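Side-chain contacts in PAN2-PAN3 deadenylation complex catalytic subunit pan2 (Neurospora crassa, PDB 4CZW), which probably shortens the poly(A) tails of mRNA, releasing 5'-AMP, as the catalytic, metal-dependent exonuclease of the PAN2-PAN3 deadenylation complex: residues N51-V56 / N136-L141; S584-A589 / E595-N600; V88-Q93 / L539-C544. One frame throughout, in Å; residues are numbered along the deposited sequence.

Contact 1: residues N51-V56 / N136-L141; sequences NSLLQV and NLTMFL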
ATOM      1  N   ASN A  51       2.124  -7.386   4.257  1.00 39.36           N
ATOM      2  CA  ASN A  51       0.682  -7.150   4.301  1.00 42.04           C
ATOM      3  C   ASN A  51       0.201  -6.517   5.603  1.00 41.33           C
ATOM      4  O   ASN A  51      -0.537  -5.533   5.583  1.00 39.92           O
ATOM      5  CB  ASN A  51      -0.075  -8.458   4.067  1.00 43.46           C
ATOM      6  CG  ASN A  51       0.013  -8.934   2.630  1.00 44.35           C
ATOM      7  OD1 ASN A  51       0.290  -8.151   1.721  1.00 37.76           O
ATOM      8  ND2 ASN A  51      -0.235 -10.220   2.416  1.00 39.67           N
ATOM      9  N   SER A  52       0.626  -7.082   6.728  1.00 39.76           N
ATOM     10  CA  SER A  52       0.223  -6.581   8.037  1.00 38.75           C
ATOM     11  C   SER A  52       0.683  -5.144   8.247  1.00 43.61           C
ATOM     12  O   SER A  52      -0.052  -4.321   8.792  1.00 38.15           O
ATOM     13  CB  SER A  52       0.779  -7.472   9.148  1.00 34.39           C
ATOM     14  OG  SER A  52       0.393  -8.819   8.958  1.00 43.32           O
ATOM     15  N   LEU A  53       1.902  -4.849   7.806  1.00 32.94           N
ATOM     16  CA  LEU A  53       2.462  -3.510   7.935  1.00 32.12           C
ATOM     17  C   LEU A  53       1.725  -2.519   7.042  1.00 42.43           C
ATOM     18  O   LEU A  53       1.442  -1.393   7.451  1.00 47.19           O
ATOM     19  CB  LEU A  53       3.953  -3.516   7.596  1.00 40.96           C
ATOM     20  CG  LEU A  53       4.641  -2.149   7.600  1.00 38.87           C
ATOM     21  CD1 LEU A  53       4.527  -1.492   8.965  1.00 34.96           C
ATOM     22  CD2 LEU A  53       6.096  -2.277   7.187  1.00 45.23           C
ATOM     23  N   LEU A  54       1.416  -2.947   5.822  1.00 42.00           N
ATOM     24  CA  LEU A  54       0.704  -2.105   4.867  1.00 40.74           C
ATOM     25  C   LEU A  54      -0.683  -1.732   5.383  1.00 36.74           C
ATOM     26  O   LEU A  54      -1.145  -0.609   5.185  1.00 34.92           O
ATOM     27  CB  LEU A  54       0.592  -2.809   3.512  1.00 35.93           C
ATOM     28  CG  LEU A  54       1.900  -3.038   2.751  1.00 36.61           C
ATOM     29  CD1 LEU A  54       1.652  -3.834   1.480  1.00 35.82           C
ATOM     30  CD2 LEU A  54       2.575  -1.713   2.432  1.00 34.31           C
ATOM     31  N   GLN A  55      -1.338  -2.681   6.047  1.00 34.82           N
ATOM     32  CA  GLN A  55      -2.659  -2.445   6.618  1.00 36.95           C
ATOM     33  C   GLN A  55      -2.596  -1.405   7.728  1.00 42.90           C
ATOM     34  O   GLN A  55      -3.370  -0.449   7.743  1.00 38.18           O
ATOM     35  CB  GLN A  55      -3.256  -3.747   7.161  1.00 36.58           C
ATOM     36  CG  GLN A  55      -3.580  -4.791   6.102  1.00 34.56           C
ATOM     37  CD  GLN A  55      -4.861  -4.492   5.346  1.00 41.49           C
ATOM     38  OE1 GLN A  55      -5.463  -3.431   5.509  1.00 40.38           O
ATOM     39  NE2 GLN A  55      -5.287  -5.435   4.513  1.00 44.90           N
ATOM     40  N   VAL A  56      -1.664  -1.603   8.656  1.00 43.83           N
ATOM     41  CA  VAL A  56      -1.497  -0.709   9.796  1.00 39.10           C
ATOM     42  C   VAL A  56      -1.175   0.716   9.343  1.00 35.66           C
ATOM     43  O   VAL A  56      -1.713   1.684   9.881  1.00 39.43           O
ATOM     44  CB  VAL A  56      -0.387  -1.214  10.741  1.00 31.59           C
ATOM     45  CG1 VAL A  56      -0.121  -0.207  11.837  1.00 39.05           C
ATOM     46  CG2 VAL A  56      -0.773  -2.557  11.340  1.00 34.64           C
ATOM     47  N   ASN A 136      12.670  -4.654   9.848  1.00 41.77           N
ATOM     48  CA  ASN A 136      13.571  -4.024   8.897  1.00 47.69           C
ATOM     49  C   ASN A 136      12.811  -3.207   7.863  1.00 40.48           C
ATOM     50  O   ASN A 136      13.225  -2.104   7.508  1.00 51.35           O
ATOM     51  CB  ASN A 136      14.436  -5.077   8.204  1.00 46.81           C
ATOM     52  CG  ASN A 136      15.371  -5.787   9.163  1.00 49.43           C
ATOM     53  OD1 ASN A 136      15.787  -5.222  10.174  1.00 42.34           O
ATOM     54  ND2 ASN A 136      15.709  -7.033   8.850  1.00 46.58           N
ATOM     55  N   LEU A 137      11.693  -3.750   7.390  1.00 43.77           N
ATOM     56  CA  LEU A 137      10.883  -3.077   6.382  1.00 45.41           C
ATOM     57  C   LEU A 137      10.285  -1.782   6.918  1.00 41.59           C
ATOM     58  O   LEU A 137      10.223  -0.780   6.207  1.00 42.64           O
ATOM     59  CB  LEU A 137       9.767  -3.997   5.888  1.00 44.29           C
ATOM     60  CG  LEU A 137       8.863  -3.398   4.809  1.00 45.14           C
ATOM     61  CD1 LEU A 137       9.651  -3.124   3.536  1.00 34.25           C
ATOM     62  CD2 LEU A 137       7.690  -4.316   4.535  1.00 41.74           C
ATOM     63  N   THR A 138       9.846  -1.812   8.172  1.00 39.93           N
ATOM     64  CA  THR A 138       9.283  -0.633   8.819  1.00 39.80           C
ATOM     65  C   THR A 138      10.308   0.495   8.851  1.00 47.42           C
ATOM     66  O   THR A 138       9.984   1.653   8.587  1.00 43.06           O
ATOM     67  CB  THR A 138       8.818  -0.943  10.255  1.00 38.85           C
ATOM     68  OG1 THR A 138       7.911  -2.053  10.237  1.00 40.73           O
ATOM     69  CG2 THR A 138       8.125   0.266  10.867  1.00 34.08           C
HETATM   70  N   MSE A 139      11.550   0.145   9.166  1.00 50.68           N
HETATM   71  CA  MSE A 139      12.641   1.110   9.169  1.00 48.03           C
HETATM   72  C   MSE A 139      13.031   1.493   7.745  1.00 48.24           C
HETATM   73  O   MSE A 139      13.319   2.657   7.461  1.00 48.73           O
HETATM   74  CB  MSE A 139      13.850   0.549   9.921  1.00 48.31           C
HETATM   75  CG  MSE A 139      13.598   0.310  11.403  1.00 55.20           C
HETATM   76 SE   MSE A 139      15.158  -0.372  12.355  1.00 74.89          SE
HETATM   77  CE  MSE A 139      15.271  -2.149  11.560  1.00 48.78           C
ATOM     78  N   PHE A 140      13.031   0.507   6.852  1.00 40.67           N
ATOM     79  CA  PHE A 140      13.397   0.726   5.456  1.00 43.46           C
ATOM     80  C   PHE A 140      12.392   1.629   4.747  1.00 52.97           C
ATOM     81  O   PHE A 140      12.776   2.540   4.014  1.00 49.15           O
ATOM     82  CB  PHE A 140      13.511  -0.612   4.719  1.00 49.37           C
ATOM     83  CG  PHE A 140      14.033  -0.492   3.315  1.00 51.52           C
ATOM     84  CD1 PHE A 140      15.390  -0.360   3.075  1.00 49.06           C
ATOM     85  CD2 PHE A 140      13.167  -0.523   2.233  1.00 50.69           C
ATOM     86  CE1 PHE A 140      15.874  -0.254   1.785  1.00 53.24           C
ATOM     87  CE2 PHE A 140      13.646  -0.418   0.940  1.00 52.84           C
ATOM     88  CZ  PHE A 140      15.001  -0.284   0.716  1.00 53.55           C
ATOM     89  N   LEU A 141      11.106   1.372   4.968  1.00 50.32           N
ATOM     90  CA  LEU A 141      10.050   2.151   4.329  1.00 47.19           C
ATOM     91  C   LEU A 141      10.025   3.594   4.817  1.00 46.43           C
ATOM     92  O   LEU A 141       9.995   4.522   4.011  1.00 50.38           O
ATOM     93  CB  LEU A 141       8.684   1.502   4.564  1.00 50.46           C
ATOM     94  CG  LEU A 141       8.291   0.393   3.587  1.00 45.75           C
ATOM     95  CD1 LEU A 141       6.894  -0.121   3.894  1.00 46.55           C
ATOM     96  CD2 LEU A 141       8.375   0.899   2.156  1.00 48.70           C
TER
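Leu53 and Leu137 both turn CG anti to their backbone N (chi1 176° and -179°), which extends each side chain from its own helix toward the other. Their CD2 methyls meet at 3.7 Å, and the two side chains lie obliquely across one another. CD2 of Leu53 does most of the touching. It also lies 4.0 Å from CD1 of Leu141, one turn beyond Leu137, so this methyl sits among Leu137, Thr138 and Leu141. Thr138 brings its hydroxyl rather than its methyl to Leu53: OG1 is 3.6 Å from CD2 and 3.7 Å from CD1. That hydroxyl oxygen is hydrogen-bonded within its own helix, to the backbone O of Val134.

The axes of the two helical segments come no nearer than 10.9 Å and cross at -48°. Side chains alone bridge them, and no hydrogen bond joins the two segments. The contact lies in the helical part of the USP-like pseudo-UCH domain. Around it, strand 339-347 packs on Ser52 and Val56, and helix 81-94 packs on Leu54 and Leu141. The join rests on methyl contacts among buried residues, and the Thr138 hydroxyl, the polar group in it, is already bonded within its own helix.

Contact 2: residues S584-A589 / E595-N600; sequences SLAFLA and EDIQQN
Ala589 and Glu595 join the backbones where the chain turns back past helix 585-592: Glu595 N donates to Ala589 O at 3.0 Å, with the N-H...O angle 159° and the donor above the carbonyl plane. Ile597 then leans on the same helix. Its CG1 stands between the backbone N and the carbonyl carbon (chi1 68°), and CD1 reaches 3.7 Å from Ala586 CA. The same methyl lies 3.8 Å from CG of Leu585, whose side chain crosses that of Ile597 at about a right angle. The other branch, CG2, rests 3.9 Å from CB of Ala589.

The contact folds the loop before helix 604-623 back onto helix 585-592, in the exonuclease domain of the RNase H-like superfamily. Leu585 also packs on Thr610 and Leu614 of helix 604-623, and its side chain is about 4 Å from that of Asp607, a probable ligand of a catalytic metal. With CG1, CG2 and CD1 gone, as in an alanine in place of Ile597, the helix face of Leu585, Ala586 and Ala589 would probably lose its apolar cover from this loop. Gln598 brings the amide end of its extended chain to Ala586, with NE2 3.3 Å from Ala586 CB.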
ATOM      1  N   SER A 584     -17.522 -15.504 -25.153  1.00 52.41           N
ATOM      2  CA  SER A 584     -16.216 -15.082 -25.647  1.00 41.60           C
ATOM      3  C   SER A 584     -16.299 -13.785 -26.447  1.00 48.80           C
ATOM      4  O   SER A 584     -17.340 -13.463 -27.021  1.00 55.93           O
ATOM      5  CB  SER A 584     -15.597 -16.182 -26.511  1.00 38.84           C
ATOM      6  OG  SER A 584     -14.430 -15.719 -27.168  1.00 57.40           O
ATOM      7  N   LEU A 585     -15.194 -13.046 -26.480  1.00 45.56           N
ATOM      8  CA  LEU A 585     -15.109 -11.821 -27.267  1.00 46.62           C
ATOM      9  C   LEU A 585     -15.205 -12.135 -28.756  1.00 51.44           C
ATOM     10  O   LEU A 585     -15.807 -11.384 -29.524  1.00 53.24           O
ATOM     11  CB  LEU A 585     -13.804 -11.079 -26.968  1.00 37.67           C
ATOM     12  CG  LEU A 585     -13.527  -9.818 -27.792  1.00 45.37           C
ATOM     13  CD1 LEU A 585     -14.435  -8.675 -27.359  1.00 39.85           C
ATOM     14  CD2 LEU A 585     -12.061  -9.413 -27.701  1.00 33.90           C
ATOM     15  N   ALA A 586     -14.610 -13.256 -29.150  1.00 48.39           N
ATOM     16  CA  ALA A 586     -14.588 -13.671 -30.547  1.00 57.95           C
ATOM     17  C   ALA A 586     -15.981 -14.049 -31.041  1.00 56.72           C
ATOM     18  O   ALA A 586     -16.358 -13.720 -32.165  1.00 53.70           O
ATOM     19  CB  ALA A 586     -13.627 -14.833 -30.737  1.00 51.22           C
ATOM     20  N   PHE A 587     -16.739 -14.739 -30.197  1.00 46.77           N
ATOM     21  CA  PHE A 587     -18.082 -15.172 -30.564  1.00 50.13           C
ATOM     22  C   PHE A 587     -19.029 -13.982 -30.681  1.00 52.51           C
ATOM     23  O   PHE A 587     -19.840 -13.913 -31.604  1.00 55.69           O
ATOM     24  CB  PHE A 587     -18.624 -16.179 -29.548  1.00 48.17           C
ATOM     25  CG  PHE A 587     -19.930 -16.803 -29.954  1.00 54.60           C
ATOM     26  CD1 PHE A 587     -19.953 -17.933 -30.753  1.00 54.13           C
ATOM     27  CD2 PHE A 587     -21.134 -16.258 -29.537  1.00 53.45           C
ATOM     28  CE1 PHE A 587     -21.152 -18.508 -31.130  1.00 52.52           C
ATOM     29  CE2 PHE A 587     -22.335 -16.828 -29.909  1.00 53.57           C
ATOM     30  CZ  PHE A 587     -22.345 -17.955 -30.706  1.00 64.68           C
ATOM     31  N   LEU A 588     -18.924 -13.051 -29.738  1.00 48.37           N
ATOM     32  CA  LEU A 588     -19.749 -11.848 -29.757  1.00 41.22           C
ATOM     33  C   LEU A 588     -19.446 -11.001 -30.989  1.00 43.60           C
ATOM     34  O   LEU A 588     -20.347 -10.413 -31.585  1.00 49.82           O
ATOM     35  CB  LEU A 588     -19.536 -11.026 -28.484  1.00 46.37           C
ATOM     36  CG  LEU A 588     -20.104 -11.603 -27.186  1.00 44.86           C
ATOM     37  CD1 LEU A 588     -19.761 -10.710 -26.005  1.00 43.01           C
ATOM     38  CD2 LEU A 588     -21.609 -11.788 -27.299  1.00 47.85           C
ATOM     39  N   ALA A 589     -18.174 -10.948 -31.369  1.00 46.64           N
ATOM     40  CA  ALA A 589     -17.762 -10.199 -32.549  1.00 47.39           C
ATOM     41  C   ALA A 589     -18.235 -10.890 -33.824  1.00 49.65           C
ATOM     42  O   ALA A 589     -18.543 -10.238 -34.819  1.00 53.60           O
ATOM     43  CB  ALA A 589     -16.251 -10.025 -32.568  1.00 39.16           C
ATOM     44  N   GLU A 595     -17.674 -10.455 -37.678  1.00 60.71           N
ATOM     45  CA  GLU A 595     -16.236 -10.293 -37.859  1.00 55.24           C
ATOM     46  C   GLU A 595     -15.453 -11.486 -37.320  1.00 65.16           C
ATOM     47  O   GLU A 595     -15.836 -12.096 -36.323  1.00 64.78           O
ATOM     48  CB  GLU A 595     -15.749  -9.014 -37.174  1.00 56.48           C
ATOM     49  CG  GLU A 595     -16.362  -7.733 -37.714  1.00 58.78           C
ATOM     50  CD  GLU A 595     -15.782  -6.494 -37.060  1.00 62.90           C
ATOM     51  OE1 GLU A 595     -14.744  -6.614 -36.374  1.00 71.06           O
ATOM     52  OE2 GLU A 595     -16.363  -5.402 -37.228  1.00 65.74           O
ATOM     53  N   ASP A 596     -14.353 -11.811 -37.991  1.00 71.74           N
ATOM     54  CA  ASP A 596     -13.426 -12.819 -37.495  1.00 74.07           C
ATOM     55  C   ASP A 596     -12.195 -12.122 -36.930  1.00 79.25           C
ATOM     56  O   ASP A 596     -11.338 -11.650 -37.676  1.00 84.49           O
ATOM     57  CB  ASP A 596     -13.036 -13.798 -38.603  1.00 77.55           C
ATOM     58  CG  ASP A 596     -12.233 -14.975 -38.084  1.00 85.54           C
ATOM     59  OD1 ASP A 596     -12.226 -15.198 -36.854  1.00 91.86           O
ATOM     60  OD2 ASP A 596     -11.620 -15.686 -38.908  1.00 93.83           O
ATOM     61  N   ILE A 597     -12.117 -12.054 -35.606  1.00 82.32           N
ATOM     62  CA  ILE A 597     -11.062 -11.294 -34.944  1.00 85.20           C
ATOM     63  C   ILE A 597      -9.920 -12.181 -34.450  1.00 95.35           C
ATOM     64  O   ILE A 597      -9.060 -11.733 -33.693  1.00105.32           O
ATOM     65  CB  ILE A 597     -11.624 -10.489 -33.753  1.00 69.53           C
ATOM     66  CG1 ILE A 597     -12.081 -11.427 -32.635  1.00 55.34           C
ATOM     67  CG2 ILE A 597     -12.773  -9.602 -34.209  1.00 63.22           C
ATOM     68  CD1 ILE A 597     -12.586 -10.708 -31.408  1.00 56.25           C
ATOM     69  N   GLN A 598      -9.912 -13.436 -34.887  1.00 90.35           N
ATOM     70  CA  GLN A 598      -8.877 -14.379 -34.479  1.00100.49           C
ATOM     71  C   GLN A 598      -7.938 -14.724 -35.630  1.00110.99           C
ATOM     72  O   GLN A 598      -7.094 -15.612 -35.503  1.00119.80           O
ATOM     73  CB  GLN A 598      -9.508 -15.656 -33.924  1.00 99.04           C
ATOM     74  CG  GLN A 598     -10.272 -15.466 -32.629  1.00 98.29           C
ATOM     75  CD  GLN A 598     -10.893 -16.755 -32.135  1.00102.84           C
ATOM     76  OE1 GLN A 598     -11.270 -17.617 -32.927  1.00110.85           O
ATOM     77  NE2 GLN A 598     -10.994 -16.897 -30.819  1.00 99.06           N
ATOM     78  N   GLN A 599      -8.097 -14.021 -36.748  1.00107.77           N
ATOM     79  CA  GLN A 599      -7.279 -14.243 -37.939  1.00116.69           C
ATOM     80  C   GLN A 599      -5.789 -14.095 -37.637  1.00125.62           C
ATOM     81  O   GLN A 599      -5.032 -15.062 -37.716  1.00129.98           O
ATOM     82  CB  GLN A 599      -7.693 -13.275 -39.047  1.00114.87           C
ATOM     83  CG  GLN A 599      -9.136 -13.450 -39.502  1.00106.96           C
ATOM     84  CD  GLN A 599      -9.655 -12.252 -40.270  1.00107.94           C
ATOM     85  OE1 GLN A 599      -9.135 -11.144 -40.140  1.00101.73           O
ATOM     86  NE2 GLN A 599     -10.688 -12.468 -41.075  1.00108.41           N
ATOM     87  N   ASN A 600      -5.375 -12.883 -37.290  1.00123.41           N
ATOM     88  CA  ASN A 600      -4.005 -12.644 -36.854  1.00118.93           C
ATOM     89  C   ASN A 600      -3.877 -12.832 -35.349  1.00121.60           C
ATOM     90  O   ASN A 600      -4.873 -13.049 -34.657  1.00128.94           O
ATOM     91  CB  ASN A 600      -3.547 -11.238 -37.246  1.00116.98           C
ATOM     92  CG  ASN A 600      -3.230 -11.118 -38.724  1.00128.00           C
ATOM     93  OD1 ASN A 600      -2.740 -12.060 -39.345  1.00130.27           O
ATOM     94  ND2 ASN A 600      -3.507  -9.951 -39.295  1.00131.72           N
TER

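Contact 3: residues V88-Q93 / L539-C544; sequences VFDMLQ and LVNLGC
This is a small, buried polar contact between two domains, in which Asp90 of the USP-like domain meets Asn541 of the exonuclease domain. Asp90 lies on helix 81-94. Asn541 lies near the C-terminal end of helix 529-541. The two side chains approach from opposite directions, and the segments bury 67 Å². The backbones stay well apart, with the CA atoms of Asp90 and Asn541 9.5 Å from each other.

One weak hydrogen bond makes the join. Asn541 ND2 donates to Asp90 OD2 at 3.3 Å, with an N-H...O angle of 159°. The carboxylate and amide planes are 21° apart, so they are not far from parallel. Asp90 has CG anti to its backbone N (chi1 -163°), which carries the carboxylate outward from its helix to the amide.

Further bonds hold both groups. Gln93 NE2, one turn on, donates to Asp90 OD1 at 3.0 Å, on the anti side and somewhat out of the carboxylate plane. Each carboxylate oxygen thus has an amide donor, the Gln93 bond being the shorter, and this is likely to limit rotation of the group. Trp537 serves both sides: its backbone O accepts from Asn541 ND2, and its NE1 gives Asp90 OD2 a weak bond. Lys94 NZ makes a long, weak ion pair with Asp90 OD1 and a weak hydrogen bond to Asn541 OD1, and probably offsets part of the buried charge.

Just past Asn541, Gly543 closes the helix in a Schellman motif, with Gly543 N on Val540 O and Cys544 N on Leu539 O. Trp405 of helix 404-407 packs against Asp90, Gln93 and Asn541. Helices 51-58 and 61-71 pack on Phe89 and Gln93, and strand 545-548 leads on into the exonuclease sheet.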
ATOM      1  N   VAL A  88      -1.390   1.297  -3.314  1.00 45.25           N
ATOM      2  CA  VAL A  88      -1.932   0.273  -2.429  1.00 42.14           C
ATOM      3  C   VAL A  88      -2.990   0.855  -1.498  1.00 42.18           C
ATOM      4  O   VAL A  88      -4.049   0.259  -1.299  1.00 40.13           O
ATOM      5  CB  VAL A  88      -0.821  -0.393  -1.591  1.00 42.45           C
ATOM      6  CG1 VAL A  88      -1.416  -1.394  -0.614  1.00 41.02           C
ATOM      7  CG2 VAL A  88       0.190  -1.071  -2.500  1.00 48.57           C
ATOM      8  N   PHE A  89      -2.700   2.025  -0.938  1.00 45.54           N
ATOM      9  CA  PHE A  89      -3.644   2.707  -0.057  1.00 44.44           C
ATOM     10  C   PHE A  89      -4.920   3.068  -0.805  1.00 46.03           C
ATOM     11  O   PHE A  89      -6.018   2.998  -0.254  1.00 49.67           O
ATOM     12  CB  PHE A  89      -3.016   3.969   0.539  1.00 45.75           C
ATOM     13  CG  PHE A  89      -1.916   3.696   1.527  1.00 47.20           C
ATOM     14  CD1 PHE A  89      -1.718   2.421   2.034  1.00 41.93           C
ATOM     15  CD2 PHE A  89      -1.085   4.717   1.953  1.00 42.56           C
ATOM     16  CE1 PHE A  89      -0.709   2.171   2.943  1.00 40.82           C
ATOM     17  CE2 PHE A  89      -0.074   4.474   2.862  1.00 45.28           C
ATOM     18  CZ  PHE A  89       0.114   3.200   3.359  1.00 44.89           C
ATOM     19  N   ASP A  90      -4.761   3.453  -2.067  1.00 45.56           N
ATOM     20  CA  ASP A  90      -5.892   3.818  -2.909  1.00 42.93           C
ATOM     21  C   ASP A  90      -6.772   2.603  -3.181  1.00 52.61           C
ATOM     22  O   ASP A  90      -7.996   2.707  -3.207  1.00 45.21           O
ATOM     23  CB  ASP A  90      -5.403   4.427  -4.224  1.00 41.04           C
ATOM     24  CG  ASP A  90      -6.490   5.184  -4.955  1.00 44.29           C
ATOM     25  OD1 ASP A  90      -7.429   5.667  -4.287  1.00 44.09           O
ATOM     26  OD2 ASP A  90      -6.401   5.303  -6.195  1.00 45.22           O
HETATM   27  N   MSE A  91      -6.140   1.450  -3.375  1.00 42.40           N
HETATM   28  CA  MSE A  91      -6.873   0.215  -3.623  1.00 36.04           C
HETATM   29  C   MSE A  91      -7.653  -0.227  -2.390  1.00 43.76           C
HETATM   30  O   MSE A  91      -8.757  -0.757  -2.502  1.00 51.46           O
HETATM   31  CB  MSE A  91      -5.922  -0.898  -4.066  1.00 43.14           C
HETATM   32  CG  MSE A  91      -5.315  -0.685  -5.441  1.00 43.18           C
HETATM   33 SE   MSE A  91      -4.331  -2.242  -6.080  1.00 73.59          SE
HETATM   34  CE  MSE A  91      -2.964  -2.349  -4.697  1.00 45.51           C
ATOM     35  N   LEU A  92      -7.072  -0.004  -1.215  1.00 44.24           N
ATOM     36  CA  LEU A  92      -7.700  -0.413   0.036  1.00 42.36           C
ATOM     37  C   LEU A  92      -8.886   0.474   0.401  1.00 42.64           C
ATOM     38  O   LEU A  92      -9.747   0.076   1.185  1.00 42.96           O
ATOM     39  CB  LEU A  92      -6.674  -0.409   1.171  1.00 42.18           C
ATOM     40  CG  LEU A  92      -5.549  -1.439   1.057  1.00 36.37           C
ATOM     41  CD1 LEU A  92      -4.589  -1.326   2.231  1.00 38.78           C
ATOM     42  CD2 LEU A  92      -6.120  -2.844   0.961  1.00 37.84           C
ATOM     43  N   GLN A  93      -8.932   1.674  -0.168  1.00 45.41           N
ATOM     44  CA  GLN A  93     -10.028   2.598   0.110  1.00 42.90           C
ATOM     45  C   GLN A  93     -11.048   2.610  -1.028  1.00 45.53           C
ATOM     46  O   GLN A  93     -12.198   3.001  -0.832  1.00 48.37           O
ATOM     47  CB  GLN A  93      -9.494   4.012   0.360  1.00 43.49           C
ATOM     48  CG  GLN A  93      -8.854   4.672  -0.848  1.00 48.87           C
ATOM     49  CD  GLN A  93      -8.315   6.055  -0.537  1.00 45.68           C
ATOM     50  OE1 GLN A  93      -8.305   6.486   0.615  1.00 47.31           O
ATOM     51  NE2 GLN A  93      -7.864   6.760  -1.569  1.00 43.09           N
ATOM     52  N   LEU A 539      -6.324   8.020 -14.715  1.00 44.31           N
ATOM     53  CA  LEU A 539      -7.594   7.889 -15.424  1.00 44.82           C
ATOM     54  C   LEU A 539      -8.709   7.379 -14.514  1.00 47.38           C
ATOM     55  O   LEU A 539      -9.868   7.764 -14.669  1.00 45.08           O
ATOM     56  CB  LEU A 539      -7.434   6.959 -16.629  1.00 43.04           C
ATOM     57  CG  LEU A 539      -6.584   7.498 -17.781  1.00 40.60           C
ATOM     58  CD1 LEU A 539      -6.346   6.422 -18.828  1.00 39.83           C
ATOM     59  CD2 LEU A 539      -7.242   8.721 -18.404  1.00 37.42           C
ATOM     60  N   VAL A 540      -8.356   6.517 -13.565  1.00 41.12           N
ATOM     61  CA  VAL A 540      -9.325   6.013 -12.598  1.00 41.70           C
ATOM     62  C   VAL A 540      -9.798   7.131 -11.673  1.00 44.54           C
ATOM     63  O   VAL A 540     -10.997   7.299 -11.451  1.00 47.47           O
ATOM     64  CB  VAL A 540      -8.740   4.864 -11.752  1.00 41.83           C
ATOM     65  CG1 VAL A 540      -9.686   4.497 -10.618  1.00 35.99           C
ATOM     66  CG2 VAL A 540      -8.459   3.654 -12.625  1.00 45.37           C
ATOM     67  N   ASN A 541      -8.849   7.899 -11.147  1.00 46.76           N
ATOM     68  CA  ASN A 541      -9.168   8.980 -10.219  1.00 55.69           C
ATOM     69  C   ASN A 541      -9.772  10.202 -10.904  1.00 50.37           C
ATOM     70  O   ASN A 541     -10.320  11.082 -10.241  1.00 53.71           O
ATOM     71  CB  ASN A 541      -7.920   9.390  -9.435  1.00 45.30           C
ATOM     72  CG  ASN A 541      -7.546   8.380  -8.369  1.00 48.29           C
ATOM     73  OD1 ASN A 541      -8.160   8.329  -7.303  1.00 54.78           O
ATOM     74  ND2 ASN A 541      -6.534   7.568  -8.651  1.00 44.65           N
ATOM     75  N   LEU A 542      -9.670  10.261 -12.227  1.00 49.35           N
ATOM     76  CA  LEU A 542     -10.325  11.320 -12.984  1.00 46.78           C
ATOM     77  C   LEU A 542     -11.812  11.014 -13.132  1.00 44.21           C
ATOM     78  O   LEU A 542     -12.610  11.895 -13.453  1.00 45.37           O
ATOM     79  CB  LEU A 542      -9.674  11.497 -14.358  1.00 50.39           C
ATOM     80  CG  LEU A 542      -8.336  12.240 -14.385  1.00 44.97           C
ATOM     81  CD1 LEU A 542      -7.787  12.315 -15.801  1.00 47.83           C
ATOM     82  CD2 LEU A 542      -8.486  13.632 -13.795  1.00 39.06           C
ATOM     83  N   GLY A 543     -12.174   9.757 -12.892  1.00 51.60           N
ATOM     84  CA  GLY A 543     -13.563   9.338 -12.927  1.00 47.14           C
ATOM     85  C   GLY A 543     -13.967   8.682 -14.232  1.00 49.05           C
ATOM     86  O   GLY A 543     -15.154   8.499 -14.499  1.00 45.62           O
ATOM     87  N   CYS A 544     -12.978   8.320 -15.044  1.00 52.91           N
ATOM     88  CA  CYS A 544     -13.237   7.722 -16.349  1.00 45.15           C
ATOM     89  C   CYS A 544     -13.921   6.364 -16.238  1.00 48.29           C
ATOM     90  O   CYS A 544     -13.770   5.659 -15.239  1.00 48.90           O
ATOM     91  CB  CYS A 544     -11.936   7.576 -17.139  1.00 45.15           C
ATOM     92  SG  CYS A 544     -11.119   9.135 -17.525  1.00 50.35           S
TER

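How the contacts relate
Contact 1 lies inside the USP-like domain, contact 3 joins that domain to the exonuclease domain, and contact 2 lies within the latter. Contacts 1 and 3 have centres 21 Å apart and touch: Leu54 O packs 3.6 Å from Phe89 CE1. Their segments alternate along the chain. Contact 2 is more remote, its centre 32 Å from that of contact 3 and 46 Å from that of contact 1. It adjoins the probable catalytic metal site of Asp445, Glu447, Asp554 and Asp607, its Leu585 side chain about 6 Å from that of Asp445. The zinc ion held by His70, Cys75, Cys80 and Cys83 is about 12 Å from the Leu141 side chain and 13 Å from that of Asp90.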